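Local coordinates for protein chitinase (Paenibacillus sp. FPU-7, PDB 5GZT) that probably hydrolyses beta-1,4 linkages between N-acetylglucosamine units within chitin and chitodextrin chains, acting as an endochitinase, at residues B[971-974]-B[975-979]; B[1077-1080]-B[1081-1084]; B[995-998]-B[999-1002]; B[1068-1071]-B[1072-1075]. All blocks are in the same frame, centred on the assembly; numbering follows the deposited sequence.

Contact 1: B[971-974]-B[975-979]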
ATOM      1  N   ASP B 971      33.533 -13.238  -1.293  1.00 25.28           N
ATOM      2  CA  ASP B 971      32.935 -14.483  -0.784  1.00 21.86           C
ATOM      3  C   ASP B 971      31.548 -14.334  -0.245  1.00 22.52           C
ATOM      4  O   ASP B 971      31.139 -15.101   0.647  1.00 21.79           O
ATOM      5  CB  ASP B 971      33.765 -15.100   0.350  1.00 25.17           C
ATOM      6  CG  ASP B 971      35.182 -15.434  -0.037  1.00 27.13           C
ATOM      7  OD1 ASP B 971      35.444 -15.817  -1.183  1.00 30.06           O
ATOM      8  OD2 ASP B 971      36.093 -15.302   0.840  1.00 29.10           O
ATOM      9  N   TYR B 972      30.784 -13.374  -0.766  1.00 21.54           N
ATOM     10  CA  TYR B 972      29.425 -13.176  -0.308  1.00 23.20           C
ATOM     11  C   TYR B 972      28.448 -14.348  -0.615  1.00 25.35           C
ATOM     12  O   TYR B 972      27.467 -14.555   0.098  1.00 23.69           O
ATOM     13  CB  TYR B 972      28.834 -11.914  -0.939  1.00 24.02           C
ATOM     14  CG  TYR B 972      29.576 -10.592  -0.712  1.00 23.07           C
ATOM     15  CD1 TYR B 972      30.111 -10.248   0.512  1.00 20.83           C
ATOM     16  CD2 TYR B 972      29.558  -9.614  -1.714  1.00 21.74           C
ATOM     17  CE1 TYR B 972      30.758  -9.042   0.680  1.00 20.56           C
ATOM     18  CE2 TYR B 972      30.169  -8.406  -1.552  1.00 21.60           C
ATOM     19  CZ  TYR B 972      30.737  -8.111  -0.306  1.00 21.23           C
ATOM     20  OH  TYR B 972      31.356  -6.908  -0.140  1.00 19.30           O
ATOM     21  N   HIS B 973      28.686 -14.989  -1.749  1.00 26.76           N
ATOM     22  CA  HIS B 973      27.846 -16.049  -2.259  1.00 29.39           C
ATOM     23  C   HIS B 973      28.766 -17.058  -2.909  1.00 30.60           C
ATOM     24  O   HIS B 973      29.896 -16.703  -3.327  1.00 24.51           O
ATOM     25  CB  HIS B 973      26.861 -15.476  -3.261  1.00 23.78           C
ATOM     26  CG  HIS B 973      25.886 -14.564  -2.635  1.00 23.10           C
ATOM     27  ND1 HIS B 973      25.023 -14.970  -1.640  1.00 24.34           N
ATOM     28  CD2 HIS B 973      25.689 -13.240  -2.786  1.00 22.85           C
ATOM     29  CE1 HIS B 973      24.254 -13.957  -1.281  1.00 25.14           C
ATOM     30  NE2 HIS B 973      24.645 -12.891  -1.959  1.00 28.45           N
ATOM     31  N   GLY B 974      28.294 -18.312  -2.958  1.00 33.15           N
ATOM     32  CA  GLY B 974      29.050 -19.389  -3.686  1.00 38.11           C
ATOM     33  C   GLY B 974      28.347 -20.755  -3.592  1.00 40.60           C
ATOM     34  O   GLY B 974      27.155 -20.803  -3.324  1.00 38.37           O
ATOM     35  N   SER B 975      29.111 -21.845  -3.691  1.00 41.53           N
ATOM     36  CA  SER B 975      28.547 -23.224  -3.892  1.00 46.55           C
ATOM     37  C   SER B 975      27.716 -23.767  -2.742  1.00 42.05           C
ATOM     38  O   SER B 975      26.864 -24.610  -2.946  1.00 54.51           O
ATOM     39  CB  SER B 975      29.660 -24.218  -4.274  1.00 41.71           C
ATOM     40  OG  SER B 975      30.698 -24.244  -3.319  1.00 41.67           O
ATOM     41  N   TRP B 976      27.940 -23.242  -1.550  1.00 40.77           N
ATOM     42  CA  TRP B 976      27.092 -23.551  -0.415  1.00 41.04           C
ATOM     43  C   TRP B 976      25.623 -23.109  -0.608  1.00 44.16           C
ATOM     44  O   TRP B 976      24.784 -23.503   0.167  1.00 46.44           O
ATOM     45  CB  TRP B 976      27.681 -23.010   0.896  1.00 45.58           C
ATOM     46  CG  TRP B 976      27.800 -21.465   0.974  1.00 45.77           C
ATOM     47  CD1 TRP B 976      26.877 -20.577   1.477  1.00 43.04           C
ATOM     48  CD2 TRP B 976      28.890 -20.682   0.508  1.00 43.78           C
ATOM     49  NE1 TRP B 976      27.335 -19.285   1.334  1.00 45.21           N
ATOM     50  CE2 TRP B 976      28.578 -19.330   0.765  1.00 43.26           C
ATOM     51  CE3 TRP B 976      30.136 -20.993  -0.059  1.00 42.83           C
ATOM     52  CZ2 TRP B 976      29.441 -18.311   0.434  1.00 45.03           C
ATOM     53  CZ3 TRP B 976      30.999 -19.965  -0.375  1.00 44.21           C
ATOM     54  CH2 TRP B 976      30.653 -18.657  -0.143  1.00 38.02           C
ATOM     55  N   GLU B 977      25.314 -22.305  -1.625  1.00 44.65           N
ATOM     56  CA  GLU B 977      23.924 -21.920  -1.929  1.00 44.74           C
ATOM     57  C   GLU B 977      23.635 -22.420  -3.335  1.00 46.15           C
ATOM     58  O   GLU B 977      24.569 -22.714  -4.093  1.00 44.12           O
ATOM     59  CB  GLU B 977      23.738 -20.387  -1.923  1.00 39.19           C
ATOM     60  CG  GLU B 977      24.272 -19.693  -0.678  1.00 40.55           C
ATOM     61  CD  GLU B 977      24.641 -18.231  -0.911  1.00 36.39           C
ATOM     62  OE1 GLU B 977      25.222 -17.868  -1.955  1.00 33.18           O
ATOM     63  OE2 GLU B 977      24.324 -17.442  -0.032  1.00 38.91           O
ATOM     64  N   SER B 978      22.348 -22.476  -3.681  1.00 46.11           N
ATOM     65  CA  SER B 978      21.909 -22.996  -4.980  1.00 55.85           C
ATOM     66  C   SER B 978      21.527 -21.914  -5.966  1.00 54.37           C
ATOM     67  O   SER B 978      21.368 -22.209  -7.131  1.00 58.44           O
ATOM     68  CB  SER B 978      20.723 -23.938  -4.790  1.00 57.09           C
ATOM     69  OG  SER B 978      19.653 -23.259  -4.140  1.00 62.06           O
ATOM     70  N   LYS B 979      21.376 -20.676  -5.502  1.00 49.86           N
ATOM     71  CA  LYS B 979      20.949 -19.580  -6.321  1.00 43.51           C
ATOM     72  C   LYS B 979      22.153 -18.710  -6.650  1.00 39.84           C
ATOM     73  O   LYS B 979      23.051 -18.552  -5.846  1.00 38.68           O
ATOM     74  CB  LYS B 979      19.893 -18.812  -5.555  1.00 50.95           C
ATOM     75  CG  LYS B 979      19.106 -17.896  -6.459  1.00 66.32           C
ATOM     76  CD  LYS B 979      17.802 -17.405  -5.824  1.00 80.74           C
ATOM     77  CE  LYS B 979      16.789 -18.547  -5.707  1.00 90.11           C
ATOM     78  NZ  LYS B 979      15.379 -18.107  -5.535  1.00 92.97           N
TER
HETATM   79  O   HOH W   1      26.326 -16.535   1.993  1.00 61.02           O

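Contact 2: B[1077-1080]-B[1081-1084]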
ATOM      1  N   LEU B1077      30.270 -14.200 -15.890  1.00 37.79           N
ATOM      2  CA  LEU B1077      30.443 -15.005 -17.090  1.00 38.72           C
ATOM      3  C   LEU B1077      29.264 -15.953 -17.110  1.00 40.31           C
ATOM      4  O   LEU B1077      28.878 -16.424 -16.048  1.00 39.41           O
ATOM      5  CB  LEU B1077      31.736 -15.815 -17.035  1.00 36.96           C
ATOM      6  CG  LEU B1077      33.031 -15.287 -17.638  1.00 37.93           C
ATOM      7  CD1 LEU B1077      33.143 -13.806 -17.804  1.00 35.66           C
ATOM      8  CD2 LEU B1077      34.254 -15.862 -16.929  1.00 39.42           C
ATOM      9  N   TYR B1078      28.715 -16.220 -18.310  1.00 40.40           N
ATOM     10  CA  TYR B1078      27.759 -17.321 -18.513  1.00 41.33           C
ATOM     11  C   TYR B1078      28.189 -18.152 -19.742  1.00 41.77           C
ATOM     12  O   TYR B1078      28.767 -17.637 -20.749  1.00 36.39           O
ATOM     13  CB  TYR B1078      26.310 -16.809 -18.626  1.00 42.25           C
ATOM     14  CG  TYR B1078      25.274 -17.933 -18.575  1.00 43.24           C
ATOM     15  CD1 TYR B1078      25.067 -18.644 -17.411  1.00 37.10           C
ATOM     16  CD2 TYR B1078      24.523 -18.303 -19.716  1.00 47.24           C
ATOM     17  CE1 TYR B1078      24.190 -19.698 -17.350  1.00 41.14           C
ATOM     18  CE2 TYR B1078      23.598 -19.366 -19.650  1.00 40.86           C
ATOM     19  CZ  TYR B1078      23.440 -20.063 -18.471  1.00 42.40           C
ATOM     20  OH  TYR B1078      22.530 -21.098 -18.319  1.00 36.59           O
ATOM     21  N   ASN B1079      28.021 -19.451 -19.596  1.00 43.56           N
ATOM     22  CA  ASN B1079      28.280 -20.408 -20.695  1.00 44.72           C
ATOM     23  C   ASN B1079      27.090 -21.381 -20.627  1.00 43.72           C
ATOM     24  O   ASN B1079      27.020 -22.224 -19.732  1.00 40.82           O
ATOM     25  CB  ASN B1079      29.626 -21.127 -20.556  1.00 47.64           C
ATOM     26  CG  ASN B1079      29.903 -22.123 -21.706  1.00 52.62           C
ATOM     27  OD1 ASN B1079      28.988 -22.598 -22.374  1.00 49.89           O
ATOM     28  ND2 ASN B1079      31.181 -22.418 -21.942  1.00 51.35           N
ATOM     29  N   PRO B1080      26.121 -21.241 -21.559  1.00 45.19           N
ATOM     30  CA  PRO B1080      24.946 -22.148 -21.528  1.00 44.58           C
ATOM     31  C   PRO B1080      25.346 -23.642 -21.693  1.00 48.88           C
ATOM     32  O   PRO B1080      24.699 -24.569 -21.127  1.00 51.77           O
ATOM     33  CB  PRO B1080      24.067 -21.645 -22.691  1.00 45.68           C
ATOM     34  CG  PRO B1080      24.875 -20.638 -23.470  1.00 48.72           C
ATOM     35  CD  PRO B1080      26.215 -20.438 -22.793  1.00 47.45           C
ATOM     36  N   ASP B1081      26.467 -23.867 -22.369  1.00 44.82           N
ATOM     37  CA  ASP B1081      26.865 -25.224 -22.725  1.00 58.45           C
ATOM     38  C   ASP B1081      27.712 -26.000 -21.713  1.00 64.11           C
ATOM     39  O   ASP B1081      27.834 -27.220 -21.859  1.00 70.16           O
ATOM     40  CB  ASP B1081      27.568 -25.170 -24.089  1.00 53.76           C
ATOM     41  CG  ASP B1081      26.666 -24.552 -25.171  1.00 51.33           C
ATOM     42  OD1 ASP B1081      25.409 -24.691 -25.099  1.00 49.18           O
ATOM     43  OD2 ASP B1081      27.215 -23.902 -26.066  1.00 48.45           O
ATOM     44  N   ALA B1082      28.270 -25.343 -20.692  1.00 57.88           N
ATOM     45  CA  ALA B1082      29.386 -25.959 -19.960  1.00 58.15           C
ATOM     46  C   ALA B1082      28.986 -27.126 -19.083  1.00 61.24           C
ATOM     47  O   ALA B1082      29.520 -28.226 -19.268  1.00 84.63           O
ATOM     48  CB  ALA B1082      30.173 -24.929 -19.178  1.00 61.53           C
ATOM     49  N   ASN B1083      28.068 -26.933 -18.142  1.00 63.17           N
ATOM     50  CA  ASN B1083      27.632 -28.063 -17.282  1.00 55.19           C
ATOM     51  C   ASN B1083      26.236 -27.788 -16.884  1.00 55.99           C
ATOM     52  O   ASN B1083      25.943 -27.506 -15.729  1.00 56.63           O
ATOM     53  CB  ASN B1083      28.477 -28.210 -16.008  1.00 52.87           C
ATOM     54  CG  ASN B1083      29.632 -29.139 -16.186  1.00 57.21           C
ATOM     55  OD1 ASN B1083      29.472 -30.348 -16.152  1.00 62.04           O
ATOM     56  ND2 ASN B1083      30.810 -28.583 -16.357  1.00 57.06           N
ATOM     57  N   GLY B1084      25.366 -27.825 -17.870  1.00 56.96           N
ATOM     58  CA  GLY B1084      23.946 -27.535 -17.634  1.00 57.06           C
ATOM     59  C   GLY B1084      23.659 -26.042 -17.585  1.00 51.34           C
ATOM     60  O   GLY B1084      22.502 -25.637 -17.225  1.00 44.65           O
TER

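Contact 3: B[995-998]-B[999-1002]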
ATOM      1  N   ASP B 995      20.916  -7.247  -0.644  1.00 22.16           N
ATOM      2  CA  ASP B 995      22.045  -8.142  -0.844  1.00 25.75           C
ATOM      3  C   ASP B 995      23.427  -7.492  -0.504  1.00 27.54           C
ATOM      4  O   ASP B 995      23.538  -6.266  -0.321  1.00 26.54           O
ATOM      5  CB  ASP B 995      22.049  -8.670  -2.288  1.00 25.96           C
ATOM      6  CG  ASP B 995      22.591 -10.125  -2.432  1.00 27.12           C
ATOM      7  OD1 ASP B 995      23.230 -10.681  -1.484  1.00 26.11           O
ATOM      8  OD2 ASP B 995      22.445 -10.673  -3.553  1.00 28.66           O
ATOM      9  N   PHE B 996      24.436  -8.344  -0.358  1.00 24.54           N
ATOM     10  CA  PHE B 996      25.796  -7.901   0.033  1.00 24.76           C
ATOM     11  C   PHE B 996      26.519  -7.166  -1.032  1.00 21.50           C
ATOM     12  O   PHE B 996      26.523  -7.552  -2.190  1.00 24.97           O
ATOM     13  CB  PHE B 996      26.693  -9.115   0.355  1.00 25.20           C
ATOM     14  CG  PHE B 996      26.367  -9.758   1.638  1.00 28.35           C
ATOM     15  CD1 PHE B 996      26.871  -9.239   2.831  1.00 31.98           C
ATOM     16  CD2 PHE B 996      25.545 -10.912   1.694  1.00 32.96           C
ATOM     17  CE1 PHE B 996      26.537  -9.824   4.062  1.00 35.37           C
ATOM     18  CE2 PHE B 996      25.237 -11.507   2.918  1.00 35.10           C
ATOM     19  CZ  PHE B 996      25.739 -10.966   4.102  1.00 36.52           C
ATOM     20  N   SER B 997      27.126  -6.072  -0.636  1.00 22.53           N
ATOM     21  CA  SER B 997      28.127  -5.441  -1.475  1.00 20.80           C
ATOM     22  C   SER B 997      29.165  -4.791  -0.616  1.00 16.66           C
ATOM     23  O   SER B 997      28.934  -4.586   0.561  1.00 20.68           O
ATOM     24  CB  SER B 997      27.445  -4.390  -2.389  1.00 18.21           C
ATOM     25  OG  SER B 997      26.788  -3.436  -1.625  1.00 17.14           O
ATOM     26  N   ALA B 998      30.226  -4.319  -1.233  1.00 17.11           N
ATOM     27  CA  ALA B 998      31.199  -3.492  -0.531  1.00 17.47           C
ATOM     28  C   ALA B 998      30.503  -2.310   0.122  1.00 17.16           C
ATOM     29  O   ALA B 998      30.778  -1.973   1.262  1.00 16.23           O
ATOM     30  CB  ALA B 998      32.281  -3.005  -1.457  1.00 18.68           C
ATOM     31  N   ASP B 999      29.629  -1.644  -0.633  1.00 17.41           N
ATOM     32  CA  ASP B 999      28.874  -0.482  -0.163  1.00 16.24           C
ATOM     33  C   ASP B 999      28.088  -0.839   1.039  1.00 16.29           C
ATOM     34  O   ASP B 999      28.169  -0.116   2.066  1.00 22.71           O
ATOM     35  CB  ASP B 999      27.969   0.078  -1.326  1.00 20.14           C
ATOM     36  CG  ASP B 999      27.203   1.300  -0.929  1.00 21.41           C
ATOM     37  OD1 ASP B 999      27.815   2.239  -0.381  1.00 23.41           O
ATOM     38  OD2 ASP B 999      25.962   1.284  -1.058  1.00 24.75           O
ATOM     39  N   SER B1000      27.304  -1.924   0.986  1.00 18.18           N
ATOM     40  CA  SER B1000      26.448  -2.264   2.105  1.00 18.86           C
ATOM     41  C   SER B1000      27.278  -2.684   3.311  1.00 18.53           C
ATOM     42  O   SER B1000      26.973  -2.247   4.449  1.00 20.31           O
ATOM     43  CB  SER B1000      25.458  -3.393   1.808  1.00 19.42           C
ATOM     44  OG  SER B1000      26.076  -4.654   1.691  1.00 22.02           O
ATOM     45  N   VAL B1001      28.338  -3.436   3.066  1.00 15.75           N
ATOM     46  CA  VAL B1001      29.200  -3.896   4.207  1.00 16.43           C
ATOM     47  C   VAL B1001      29.949  -2.757   4.894  1.00 15.53           C
ATOM     48  O   VAL B1001      29.922  -2.557   6.130  1.00 15.78           O
ATOM     49  CB  VAL B1001      30.195  -4.954   3.706  1.00 17.35           C
ATOM     50  CG1 VAL B1001      31.143  -5.352   4.816  1.00 17.54           C
ATOM     51  CG2 VAL B1001      29.468  -6.159   3.267  1.00 18.78           C
ATOM     52  N   LEU B1002      30.565  -1.930   4.060  1.00 17.00           N
ATOM     53  CA  LEU B1002      31.355  -0.808   4.597  1.00 15.99           C
ATOM     54  C   LEU B1002      30.483   0.276   5.175  1.00 17.38           C
ATOM     55  O   LEU B1002      30.873   0.930   6.202  1.00 14.73           O
ATOM     56  CB  LEU B1002      32.295  -0.327   3.551  1.00 16.12           C
ATOM     57  CG  LEU B1002      33.290  -1.371   3.117  1.00 15.83           C
ATOM     58  CD1 LEU B1002      33.999  -0.915   1.856  1.00 16.55           C
ATOM     59  CD2 LEU B1002      34.301  -1.630   4.206  1.00 18.97           C
TER

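Contact 4: B[1068-1071]-B[1072-1075]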
ATOM      1  N   TRP B1068      27.747  -7.670 -17.509  1.00 32.00           N
ATOM      2  CA  TRP B1068      28.002  -6.600 -16.614  1.00 33.98           C
ATOM      3  C   TRP B1068      26.721  -6.191 -15.920  1.00 35.43           C
ATOM      4  O   TRP B1068      25.818  -5.739 -16.598  1.00 34.94           O
ATOM      5  CB  TRP B1068      28.589  -5.459 -17.406  1.00 32.25           C
ATOM      6  CG  TRP B1068      28.998  -4.273 -16.491  1.00 37.41           C
ATOM      7  CD1 TRP B1068      28.317  -3.087 -16.331  1.00 36.64           C
ATOM      8  CD2 TRP B1068      30.108  -4.209 -15.571  1.00 34.90           C
ATOM      9  NE1 TRP B1068      28.968  -2.284 -15.431  1.00 31.96           N
ATOM     10  CE2 TRP B1068      30.065  -2.941 -14.947  1.00 34.27           C
ATOM     11  CE3 TRP B1068      31.176  -5.060 -15.266  1.00 32.56           C
ATOM     12  CZ2 TRP B1068      31.062  -2.504 -14.037  1.00 31.03           C
ATOM     13  CZ3 TRP B1068      32.170  -4.611 -14.302  1.00 33.78           C
ATOM     14  CH2 TRP B1068      32.082  -3.351 -13.731  1.00 29.98           C
ATOM     15  N   ASP B1069      26.612  -6.396 -14.606  1.00 29.19           N
ATOM     16  CA  ASP B1069      25.528  -5.806 -13.802  1.00 30.12           C
ATOM     17  C   ASP B1069      25.860  -4.365 -13.451  1.00 36.03           C
ATOM     18  O   ASP B1069      26.680  -4.058 -12.555  1.00 32.80           O
ATOM     19  CB  ASP B1069      25.201  -6.646 -12.579  1.00 28.37           C
ATOM     20  CG  ASP B1069      24.053  -6.109 -11.798  1.00 27.70           C
ATOM     21  OD1 ASP B1069      23.717  -4.896 -11.922  1.00 30.74           O
ATOM     22  OD2 ASP B1069      23.498  -6.878 -10.972  1.00 25.33           O
ATOM     23  N   ASN B1070      25.228  -3.437 -14.172  1.00 33.16           N
ATOM     24  CA  ASN B1070      25.651  -2.061 -14.069  1.00 29.33           C
ATOM     25  C   ASN B1070      25.229  -1.462 -12.764  1.00 29.32           C
ATOM     26  O   ASN B1070      25.833  -0.523 -12.328  1.00 32.01           O
ATOM     27  CB  ASN B1070      25.137  -1.215 -15.237  1.00 34.07           C
ATOM     28  CG  ASN B1070      25.927   0.084 -15.358  1.00 40.09           C
ATOM     29  OD1 ASN B1070      27.148   0.079 -15.582  1.00 39.50           O
ATOM     30  ND2 ASN B1070      25.244   1.206 -15.103  1.00 39.28           N
ATOM     31  N   SER B1071      24.161  -1.953 -12.143  1.00 27.84           N
ATOM     32  CA  SER B1071      23.777  -1.388 -10.894  1.00 29.54           C
ATOM     33  C   SER B1071      24.794  -1.888  -9.829  1.00 30.26           C
ATOM     34  O   SER B1071      25.162  -1.104  -8.950  1.00 27.23           O
ATOM     35  CB  SER B1071      22.304  -1.700 -10.498  1.00 27.65           C
ATOM     36  OG  SER B1071      22.120  -3.038 -10.227  1.00 26.43           O
ATOM     37  N   ALA B1072      25.259  -3.134  -9.957  1.00 27.48           N
ATOM     38  CA  ALA B1072      26.251  -3.731  -9.006  1.00 28.80           C
ATOM     39  C   ALA B1072      27.684  -3.330  -9.275  1.00 27.41           C
ATOM     40  O   ALA B1072      28.520  -3.445  -8.380  1.00 25.83           O
ATOM     41  CB  ALA B1072      26.143  -5.254  -8.999  1.00 26.22           C
ATOM     42  N   LYS B1073      27.954  -2.868 -10.505  1.00 26.34           N
ATOM     43  CA  LYS B1073      29.277  -2.686 -11.050  1.00 25.09           C
ATOM     44  C   LYS B1073      30.116  -3.953 -10.914  1.00 26.03           C
ATOM     45  O   LYS B1073      31.252  -3.944 -10.446  1.00 26.37           O
ATOM     46  CB  LYS B1073      29.976  -1.454 -10.403  1.00 25.56           C
ATOM     47  CG  LYS B1073      29.191  -0.152 -10.489  1.00 28.96           C
ATOM     48  CD  LYS B1073      28.979   0.236 -11.968  1.00 33.03           C
ATOM     49  CE  LYS B1073      28.147   1.547 -12.165  1.00 33.34           C
ATOM     50  NZ  LYS B1073      28.571   2.075 -13.493  1.00 39.87           N
ATOM     51  N   ALA B1074      29.546  -5.036 -11.372  1.00 24.94           N
ATOM     52  CA  ALA B1074      30.132  -6.341 -11.226  1.00 26.06           C
ATOM     53  C   ALA B1074      30.039  -7.112 -12.508  1.00 26.92           C
ATOM     54  O   ALA B1074      28.935  -7.176 -13.100  1.00 27.07           O
ATOM     55  CB  ALA B1074      29.402  -7.122 -10.121  1.00 21.80           C
ATOM     56  N   PRO B1075      31.141  -7.778 -12.890  1.00 29.62           N
ATOM     57  CA  PRO B1075      31.103  -8.699 -14.002  1.00 27.85           C
ATOM     58  C   PRO B1075      30.698 -10.121 -13.625  1.00 30.96           C
ATOM     59  O   PRO B1075      30.778 -10.558 -12.438  1.00 29.91           O
ATOM     60  CB  PRO B1075      32.537  -8.704 -14.456  1.00 28.70           C
ATOM     61  CG  PRO B1075      33.291  -8.654 -13.126  1.00 29.25           C
ATOM     62  CD  PRO B1075      32.489  -7.735 -12.283  1.00 27.65           C
TER

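Contact 1: B[971-974]-B[975-979]
Gly974 and Glu977 close a type I beta turn, with Glu977 N donating to Gly974 O at 2.9 Å and a fairly straight N-H...O angle of 163°. The turn belongs to the loop that follows strand 964-967 of the family 18 TIM barrel, on its way to helix 998-1007. The side chains of Trp976 and Glu977 fold back toward residues 973-974. At Trp976, CG lies between the backbone N and the carbonyl carbon (chi1 64°), which brings the indole over Gly974, two residues earlier. Gly974 CA sits 4.0 Å from the centroid of the six-membered ring, nearly over its centre, in a CH-pi contact. The carboxylate of Glu977 reaches back in turn to the His973 imidazole. His973 ND1 donates to both oxygens, 3.0 Å to Glu977 OE2 and 2.9 Å to Glu977 OE1, each met on its syn lone pair. Ring and carboxylate are nearly coplanar, 29° apart. Gly974 N adds a longer bond of 3.3 Å to Glu977 OE1, arriving from above the carboxylate plane, so two donors grip that oxygen. The far nitrogen of the imidazole, NE2, is held by Asp995, while Asp971 OD1 is engaged by Arg1024 and Tyr1022. One water ties the two halves together: it donates to Tyr972 O and to Glu977 OE2, and accepts from Trp976 NE1 in the indole plane at 3.0 Å.

Contact 2: B[1077-1080]-B[1081-1084]
Asp1081 meets the end of the preceding strand first, its backbone N donating to Asn1079 OD1 at 2.8 Å. The bond is bent, with an N-H...O angle of 135°, and the donor is tilted moderately from the plane of the amide. Asn1079 carries CG opposite its backbone N (chi1 -180°), which takes the amide toward the turn, where OD1 meets Asp1081 N. A side-chain oxygen accepting from the N-H two residues on is the definition of an Asx turn. The same oxygen also approaches Asp1081 CB at 3.4 Å. The Asp1081 carboxylate, for its part, lies beside the backbone carbonyl of Pro1080, with OD1 3.6 Å from Pro1080 C.

Ala1082 closes a type I beta turn that begins at Asn1079: Ala1082 N points straight at Asn1079 O, yet at 3.5 Å the bond is weak. Its methyl packs alongside the amide, CB lying 3.8 Å from Asn1079 CG. Together the two turns end strand 1074-1079 and start the link to strand 1086-1089, its antiparallel neighbour in the four-stranded sheet; backbone hydrogen bonding between Asn1079 and Thr1086 pairs the two strands next to the loop. Further on, the backbone of Asn1083 is hydrogen-bonded to Asn1028. Gly1084, whose positive phi of 81° suits a residue without a side chain, brings its C to 4.0 Å from Pro1080 O.

Contact 3: B[995-998]-B[999-1002]
Ser997 and Ser1000 exchange hydrogen bonds in both directions. Ser1000 N donates to Ser997 OG at 3.1 Å, and Ser997 N donates to Ser1000 OG at 2.9 Å; both are close to straight, the second at 164°. Each hydroxyl oxygen lies between its own backbone N and carbonyl carbon (chi1 58° for Ser997), the rotation that turns it toward the other residue's N-H. Ser997 OG has a further partner in Thr988 OG1. This reciprocal pairing is a capping box, with Ser997 as N-cap of helix 998-1007, which in the family 18 barrel leads on to strand 1015-1020. It gives the N-H of Ser1000, in the first helical turn, a side-chain acceptor.

Backbone bonds then take over: Val1001 N reaches Ser997 O and Leu1002 N reaches Ala998 O, both at 2.8 Å.

The apolar contacts are lighter. Val1001 CG2 comes to the edge of the Phe996 ring, 4.1 Å from CD1, and Leu1002 CD1 passes 4.3 Å from Ala998 CB. Both aliphatic residues of this second pair also touch Ile1017 of strand 1015-1020, while Val1001 and Leu1002 rest on Val967 of strand 964-967.

Contact 4: B[1068-1071]-B[1072-1075]
Trp1068 lays one face of its indole over the backbone where the turn runs into the returning strand, with Lys1073 C 3.4 Å above the ring plane and Ala1074 N beside it, both toward the rim. Pro1075 adds an apolar contact, CD 3.7 Å from Trp1068 CZ3. At the ring edge, Trp1068 NE1 donates in plane to Asn1070 OD1 at 3.0 Å, using a lone pair of the amide oxygen. Lys1073 NZ reaches Asn1070 OD1 from above the amide plane at 3.2 Å, its chain running alongside Asn1070; Tyr1098 gives that ammonium a second, weak bond.

The strands form the hairpin 1065-1069/1074-1079 of the four-stranded antiparallel sheet inserted between barrel strands 1015-1020 and 1110-1114, consistent with a chitinase insertion domain. Asp1069 and Ala1074 form a hydrogen-bonded pair, and Trp1068 with Pro1075 a non-hydrogen-bonded one. Lys1073 and Ala1074 both face Asp1069, a G1 beta bulge, and Lys1073 has the positive phi (52°) of its first position. Lys1073 N bonds weakly to Asp1069 O.

Asp1069, with CG anti to its N (chi1 -177°), directs its carboxylate into the turn. Ala1072 N donates to Asp1069 OD1 at 3.1 Å from well above the carboxylate plane, whereas Ser1071 OG, also hydrogen-bonded to Ala990 N, donates to the syn lone pair of Asp1069 OD1 at 3.0 Å. Ser989 and His982 bind OD2. With donors at both oxygens, the carboxylate is fixed in rotation, and its negative charge is probably stabilised.

All four contacts lie in the second family 18 region, and contacts 1 and 3 touch through their side chains. His973 NE2 of contact 1 is 2.7 Å from Asp995 OD1 of contact 3, a probable hydrogen bond, and the Tyr972 ring packs on Phe996 with planes about 20° apart, so the loop after strand 964-967 is joined to the start of helix 998-1007. Contacts 4 and 2 follow one another along strand 1074-1079 and mark its two ends, their centres about 19 Å apart. Contact 4 also comes near contact 3, nearest atoms about 6 Å apart, whereas contact 2 stands farther out, about 28 Å from contact 3 between centres.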